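Local coordinates for protein L-Ribose isomerase (Acinetobacter, PDB 4Q0S) that probably interconverts L-ribose and its ketose form, L-ribulose, in a cupin-barrel active site that holds a cobalt ion and here binds the sugar alcohol ribitol, at residues L36-T41 and L101-M106; E222-A227 and T252-T257. All coordinates share one frame; numbering follows the deposited sequence.

How the interactions relate
The two contacts illustrate how a cupin barrel divides its labour between a buried frame and the loops at its pocket. Interaction 1 is a core contact, in which the loop after helix 19-35 is laid against the outward side of strand 101-108; a tyrosine supplies most of the apolar packing and the one hydrogen bond. Interaction 2 lies nearer the surface, joining the loop after strand 211-217 to segment 252-257, and its chemistry pairs apolar packing of Leu255 on Thr224 with a salt bridge, with ribitol as third party. No element is common to both and they do not touch, their centres being about 19 Å apart. Even so, each contains ribitol-pocket residues: Lys104 and Met106 in the first, Glu222 and Arg254 in the second.

Interaction 1 (L36-T41 and L101-M106); sequences LRYPIT and LCDKLM
Tyr38 carries this contact almost alone, reaching over strand 101-106 so that its ring meets Leu105 and its hydroxyl meets Asp103. The apolar part is a CH-pi contact: Leu105 CB sits 3.6 Å from the centroid of the Tyr38 ring, 10° off the ring normal and so nearly over its middle. The two side chains slide past one another in opposite directions, which brings Leu105 CD2 back to 3.6 Å from Tyr38 CB, near the root of the tyrosine. On the other face the ring is backed by Pro39 CD of its own loop, offset toward the rim, and Ile40 adds a looser touch, its CD1 lying 4.4 Å from Leu105 CD2.

The polar part is a hydrogen bond from Tyr38 OH to Asp103 OD1, short at 2.6 Å. Here the carboxylate oxygen lies at the edge of the ring, near its plane, whereas the hydroxyl reaches that oxygen from above the carboxylate, 44° out of its plane. Two residues apart on the strand, Asp103 and Leu105 face the same way, and with CG anti to the backbone N (chi1 -163°) the carboxylate is carried to the tyrosine hydroxyl. Ser79 OG of the neighbouring strand 73-82 is a second partner of that hydroxyl, while Asp103 OD2 forms a salt bridge with Lys190 of a second subunit.

Lys104 leaves the strand on the opposite side and belongs to the ribitol pocket; its NZ, whose modelled place is less sure, forms a salt bridge with Glu215. Alternation thus gives one side to the loop and the other to the sugar. The buried phenol, gripped at its hydroxyl and sandwiched at its ring, has little freedom to turn, and the carboxylate it meets links barrel wall to subunit interface; Lys190 of the second subunit, together with the tyrosine hydroxyl, would be expected to favour that carboxylate's charged form.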
loop_
_atom_site.group_PDB
_atom_site.type_symbol
_atom_site.label_atom_id
_atom_site.label_comp_id
_atom_site.label_asym_id
_atom_site.label_seq_id
_atom_site.Cartn_x
_atom_site.Cartn_y
_atom_site.Cartn_z
ATOM N N LEU A 36 -4.917 -3.310 -0.986
ATOM C CA LEU A 36 -5.139 -1.869 -0.920
ATOM C C LEU A 36 -5.496 -1.435 0.502
ATOM O O LEU A 36 -5.972 -0.323 0.729
ATOM C CB LEU A 36 -6.242 -1.468 -1.901
ATOM C CG LEU A 36 -5.923 -1.752 -3.372
ATOM C CD1 LEU A 36 -7.211 -1.701 -4.212
ATOM C CD2 LEU A 36 -4.889 -0.747 -3.884
ATOM N N ARG A 37 -5.256 -2.337 1.446
ATOM C CA ARG A 37 -5.503 -2.108 2.867
ATOM C C ARG A 37 -6.948 -1.887 3.302
ATOM O O ARG A 37 -7.195 -1.154 4.262
ATOM C CB ARG A 37 -4.640 -0.945 3.381
ATOM C CG ARG A 37 -3.132 -1.119 3.158
ATOM C CD ARG A 37 -2.358 0.042 3.792
ATOM N NE ARG A 37 -0.909 -0.087 3.627
ATOM C CZ ARG A 37 -0.146 -0.939 4.306
ATOM N NH1 ARG A 37 -0.687 -1.749 5.204
ATOM N NH2 ARG A 37 1.160 -0.973 4.099
ATOM N N TYR A 38 -7.909 -2.497 2.613
ATOM C CA TYR A 38 -9.297 -2.355 3.056
ATOM C C TYR A 38 -9.476 -3.527 4.034
ATOM O O TYR A 38 -9.069 -4.653 3.743
ATOM C CB TYR A 38 -10.288 -2.470 1.888
ATOM C CG TYR A 38 -11.674 -1.989 2.272
ATOM C CD1 TYR A 38 -11.949 -0.622 2.405
ATOM C CD2 TYR A 38 -12.682 -2.895 2.592
ATOM C CE1 TYR A 38 -13.198 -0.175 2.852
ATOM C CE2 TYR A 38 -13.929 -2.461 3.045
ATOM C CZ TYR A 38 -14.182 -1.100 3.175
ATOM O OH TYR A 38 -15.413 -0.676 3.641
ATOM N N PRO A 39 -10.079 -3.277 5.207
ATOM C CA PRO A 39 -10.287 -4.323 6.216
ATOM C C PRO A 39 -11.374 -5.339 5.882
ATOM O O PRO A 39 -12.470 -5.290 6.434
ATOM C CB PRO A 39 -10.616 -3.520 7.470
ATOM C CG PRO A 39 -11.427 -2.378 6.901
ATOM C CD PRO A 39 -10.622 -1.984 5.669
ATOM N N ILE A 40 -11.058 -6.264 4.984
ATOM C CA ILE A 40 -12.003 -7.292 4.578
ATOM C C ILE A 40 -11.931 -8.525 5.480
ATOM O O ILE A 40 -10.899 -9.187 5.561
ATOM C CB ILE A 40 -11.745 -7.706 3.117
ATOM C CG1 ILE A 40 -12.046 -6.519 2.191
ATOM C CG2 ILE A 40 -12.595 -8.924 2.753
ATOM C CD1 ILE A 40 -11.865 -6.819 0.734
ATOM N N THR A 41 -13.034 -8.817 6.158
ATOM C CA THR A 41 -13.125 -9.970 7.047
ATOM C C THR A 41 -13.719 -11.152 6.284
ATOM O O THR A 41 -14.225 -10.987 5.176
ATOM C CB THR A 41 -14.029 -9.668 8.255
ATOM O OG1 THR A 41 -15.317 -9.245 7.789
ATOM C CG2 THR A 41 -13.422 -8.568 9.113
ATOM N N LEU A 101 -24.046 5.076 9.357
ATOM C CA LEU A 101 -22.745 5.066 8.692
ATOM C C LEU A 101 -22.504 3.754 7.946
ATOM O O LEU A 101 -22.544 2.671 8.533
ATOM C CB LEU A 101 -21.638 5.293 9.730
ATOM C CG LEU A 101 -21.720 6.611 10.514
ATOM C CD1 LEU A 101 -20.815 6.544 11.730
ATOM C CD2 LEU A 101 -21.339 7.777 9.618
ATOM N N CYS A 102 -22.252 3.859 6.647
ATOM C CA CYS A 102 -22.011 2.685 5.830
ATOM C C CYS A 102 -20.682 2.810 5.074
ATOM O O CYS A 102 -20.498 3.717 4.259
ATOM C CB CYS A 102 -23.167 2.495 4.850
ATOM S SG CYS A 102 -23.008 1.049 3.789
ATOM N N ASP A 103 -19.761 1.891 5.360
ATOM C CA ASP A 103 -18.443 1.893 4.728
ATOM C C ASP A 103 -18.328 0.609 3.917
ATOM O O ASP A 103 -18.554 -0.478 4.443
ATOM C CB ASP A 103 -17.341 1.921 5.806
ATOM C CG ASP A 103 -15.974 2.325 5.255
ATOM O OD1 ASP A 103 -15.598 1.849 4.166
ATOM O OD2 ASP A 103 -15.266 3.112 5.920
ATOM N N LYS A 104 -17.994 0.735 2.638
ATOM C CA LYS A 104 -17.836 -0.427 1.782
ATOM C C LYS A 104 -16.789 -0.170 0.711
ATOM O O LYS A 104 -16.443 0.975 0.425
ATOM C CB LYS A 104 -19.157 -0.787 1.101
ATOM C CG LYS A 104 -19.554 0.168 -0.020
ATOM C CD LYS A 104 -20.917 0.812 0.240
ATOM C CE LYS A 104 -20.890 1.711 1.469
ATOM N NZ LYS A 104 -22.172 2.474 1.656
ATOM N N LEU A 105 -16.283 -1.253 0.136
ATOM C CA LEU A 105 -15.303 -1.184 -0.928
ATOM C C LEU A 105 -16.047 -1.706 -2.149
ATOM O O LEU A 105 -16.690 -2.748 -2.082
ATOM C CB LEU A 105 -14.114 -2.097 -0.630
ATOM C CG LEU A 105 -12.954 -1.933 -1.610
ATOM C CD1 LEU A 105 -12.370 -0.533 -1.449
ATOM C CD2 LEU A 105 -11.880 -2.990 -1.342
ATOM N N MET A 106 -15.980 -0.973 -3.252
ATOM C CA MET A 106 -16.663 -1.393 -4.461
ATOM C C MET A 106 -15.651 -1.651 -5.563
ATOM O O MET A 106 -14.733 -0.862 -5.782
ATOM C CB MET A 106 -17.671 -0.327 -4.896
ATOM C CG MET A 106 -18.652 0.037 -3.788
ATOM S SD MET A 106 -19.966 1.157 -4.290
ATOM C CE MET A 106 -19.071 2.651 -4.545
#

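Interaction 2 (E222-A227 and T252-T257); sequences EPTEAA and TGRLQT. With RB0 (D-ribitol), chain C.
Thr224 and Leu255 mark the closest backbone approach, their CA atoms 4.5 Å apart, where the loop 222-227 turns past segment 252-257. An inverse gamma turn centred on Pro223, closed by Thr224 N to Glu222 O at 2.6 Å, bends the loop there; no backbone hydrogen bond joins the two segments.

At the bend, Leu255 CD2 presses on Thr224 CG2 at 3.5 Å, tighter than usual for two carbons, the side chains crossing at about a right angle. Thr224 CG2 also lies 3.4 Å from Arg254 NH2, placing an apolar group beside the guanidinium.

Charge dominates toward the ligand. Glu222 OE2 lies 2.8 Å from Arg254 NH1, but over a face of the guanidinium: this salt bridge is electrostatic, with no N-H aimed at the oxygen. Asn243 donates a hydrogen bond to that same OE2, and ribitol O2 adds a weak one. A bend at chi2 (-60°) turns the arginine chain, and the edge of the guanidinium grips ribitol O1 through two N-H groups, Arg254 NE at 3.1 Å and Arg254 NH1 at 3.0 Å.

Glutamate over the face and sugar hydroxyl at the edge therefore share one arginine without competing for its hydrogens. This pair of opposite charges, one from the loop 222-227 and one from segment 252-257, forms part of the ribitol-binding pocket of this cupin barrel.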
loop_
_atom_site.group_PDB
_atom_site.type_symbol
_atom_site.label_atom_id
_atom_site.label_comp_id
_atom_site.label_asym_id
_atom_site.label_seq_id
_atom_site.Cartn_x
_atom_site.Cartn_y
_atom_site.Cartn_z
ATOM N N GLU A 222 -31.201 -2.156 2.759
ATOM C CA GLU A 222 -31.305 -3.147 1.694
ATOM C C GLU A 222 -31.609 -4.549 2.211
ATOM O O GLU A 222 -30.727 -5.225 2.741
ATOM C CB GLU A 222 -30.005 -3.197 0.887
ATOM C CG GLU A 222 -29.622 -1.892 0.215
ATOM C CD GLU A 222 -28.287 -1.982 -0.507
ATOM O OE1 GLU A 222 -27.280 -2.335 0.147
ATOM O OE2 GLU A 222 -28.243 -1.698 -1.726
ATOM N N PRO A 223 -32.868 -4.998 2.077
ATOM C CA PRO A 223 -33.247 -6.341 2.537
ATOM C C PRO A 223 -32.671 -7.401 1.588
ATOM O O PRO A 223 -33.402 -8.233 1.045
ATOM C CB PRO A 223 -34.775 -6.300 2.498
ATOM C CG PRO A 223 -35.083 -4.842 2.722
ATOM C CD PRO A 223 -34.067 -4.177 1.833
ATOM N N THR A 224 -31.353 -7.356 1.397
ATOM C CA THR A 224 -30.652 -8.280 0.508
ATOM C C THR A 224 -30.620 -9.724 1.002
ATOM O O THR A 224 -31.390 -10.118 1.881
ATOM C CB THR A 224 -29.189 -7.826 0.270
ATOM O OG1 THR A 224 -28.465 -7.869 1.507
ATOM C CG2 THR A 224 -29.151 -6.409 -0.290
ATOM N N GLU A 225 -29.712 -10.503 0.418
ATOM C CA GLU A 225 -29.547 -11.912 0.755
ATOM C C GLU A 225 -28.676 -12.078 2.000
ATOM O O GLU A 225 -28.942 -12.933 2.847
ATOM C CB GLU A 225 -28.912 -12.653 -0.431
ATOM C CG GLU A 225 -29.609 -13.951 -0.826
ATOM C CD GLU A 225 -29.480 -15.041 0.224
ATOM O OE1 GLU A 225 -29.964 -14.844 1.360
ATOM O OE2 GLU A 225 -28.893 -16.100 -0.089
ATOM N N ALA A 226 -27.638 -11.255 2.110
ATOM C CA ALA A 226 -26.734 -11.314 3.252
ATOM C C ALA A 226 -27.254 -10.459 4.402
ATOM O O ALA A 226 -26.632 -10.385 5.463
ATOM C CB ALA A 226 -25.342 -10.845 2.842
ATOM N N ALA A 227 -28.401 -9.819 4.186
ATOM C CA ALA A 227 -29.008 -8.966 5.202
ATOM C C ALA A 227 -30.502 -9.254 5.348
ATOM O O ALA A 227 -31.315 -8.332 5.447
ATOM C CB ALA A 227 -28.788 -7.496 4.847
ATOM N N THR A 252 -34.564 -5.998 -9.329
ATOM C CA THR A 252 -34.757 -7.389 -8.940
ATOM C C THR A 252 -33.453 -8.136 -8.653
ATOM O O THR A 252 -33.170 -8.488 -7.505
ATOM C CB THR A 252 -35.538 -8.150 -10.027
ATOM O OG1 THR A 252 -34.803 -8.121 -11.258
ATOM C CG2 THR A 252 -36.898 -7.500 -10.246
ATOM N N GLY A 253 -32.665 -8.372 -9.698
ATOM C CA GLY A 253 -31.411 -9.090 -9.541
ATOM C C GLY A 253 -30.436 -8.496 -8.539
ATOM O O GLY A 253 -29.439 -9.129 -8.189
ATOM N N ARG A 254 -30.716 -7.287 -8.072
ATOM C CA ARG A 254 -29.840 -6.622 -7.115
ATOM C C ARG A 254 -29.765 -7.379 -5.787
ATOM O O ARG A 254 -28.679 -7.608 -5.254
ATOM C CB ARG A 254 -30.338 -5.193 -6.868
ATOM C CG ARG A 254 -29.283 -4.220 -6.344
ATOM C CD ARG A 254 -28.695 -4.649 -5.007
ATOM N NE ARG A 254 -27.711 -3.689 -4.510
ATOM C CZ ARG A 254 -26.989 -3.859 -3.406
ATOM N NH1 ARG A 254 -26.120 -2.929 -3.033
ATOM N NH2 ARG A 254 -27.132 -4.960 -2.679
ATOM N N LEU A 255 -30.921 -7.774 -5.262
ATOM C CA LEU A 255 -30.986 -8.471 -3.980
ATOM C C LEU A 255 -30.581 -9.951 -3.974
ATOM O O LEU A 255 -30.670 -10.608 -2.935
ATOM C CB LEU A 255 -32.394 -8.331 -3.390
ATOM C CG LEU A 255 -32.916 -6.903 -3.175
ATOM C CD1 LEU A 255 -34.338 -6.959 -2.645
ATOM C CD2 LEU A 255 -32.013 -6.153 -2.203
ATOM N N GLN A 256 -30.144 -10.481 -5.113
ATOM C CA GLN A 256 -29.732 -11.886 -5.171
ATOM C C GLN A 256 -28.998 -12.267 -6.448
ATOM O O GLN A 256 -29.408 -11.898 -7.550
ATOM C CB GLN A 256 -30.938 -12.817 -5.015
ATOM C CG GLN A 256 -30.552 -14.293 -5.069
ATOM C CD GLN A 256 -31.743 -15.221 -5.219
ATOM O OE1 GLN A 256 -32.617 -15.276 -4.354
ATOM N NE2 GLN A 256 -31.779 -15.962 -6.326
ATOM N N THR A 257 -27.918 -13.026 -6.291
ATOM C CA THR A 257 -27.121 -13.473 -7.424
ATOM C C THR A 257 -27.335 -14.964 -7.648
ATOM O O THR A 257 -27.179 -15.769 -6.730
ATOM C CB THR A 257 -25.622 -13.228 -7.185
ATOM O OG1 THR A 257 -25.410 -11.848 -6.863
ATOM C CG2 THR A 257 -24.822 -13.581 -8.432
HETATM C C1 RB0 C . -25.290 -0.055 -5.347
HETATM O O1 RB0 C . -26.032 -1.246 -5.545
HETATM C C2 RB0 C . -25.002 0.123 -3.863
HETATM O O2 RB0 C . -26.196 0.493 -3.178
HETATM C C3 RB0 C . -23.896 1.176 -3.648
HETATM O O3 RB0 C . -23.481 1.168 -2.290
HETATM C C4 RB0 C . -24.323 2.594 -4.047
HETATM O O4 RB0 C . -25.739 2.688 -4.059
HETATM C C5 RB0 C . -23.766 2.943 -5.424
HETATM O O5 RB0 C . -24.020 4.316 -5.722
#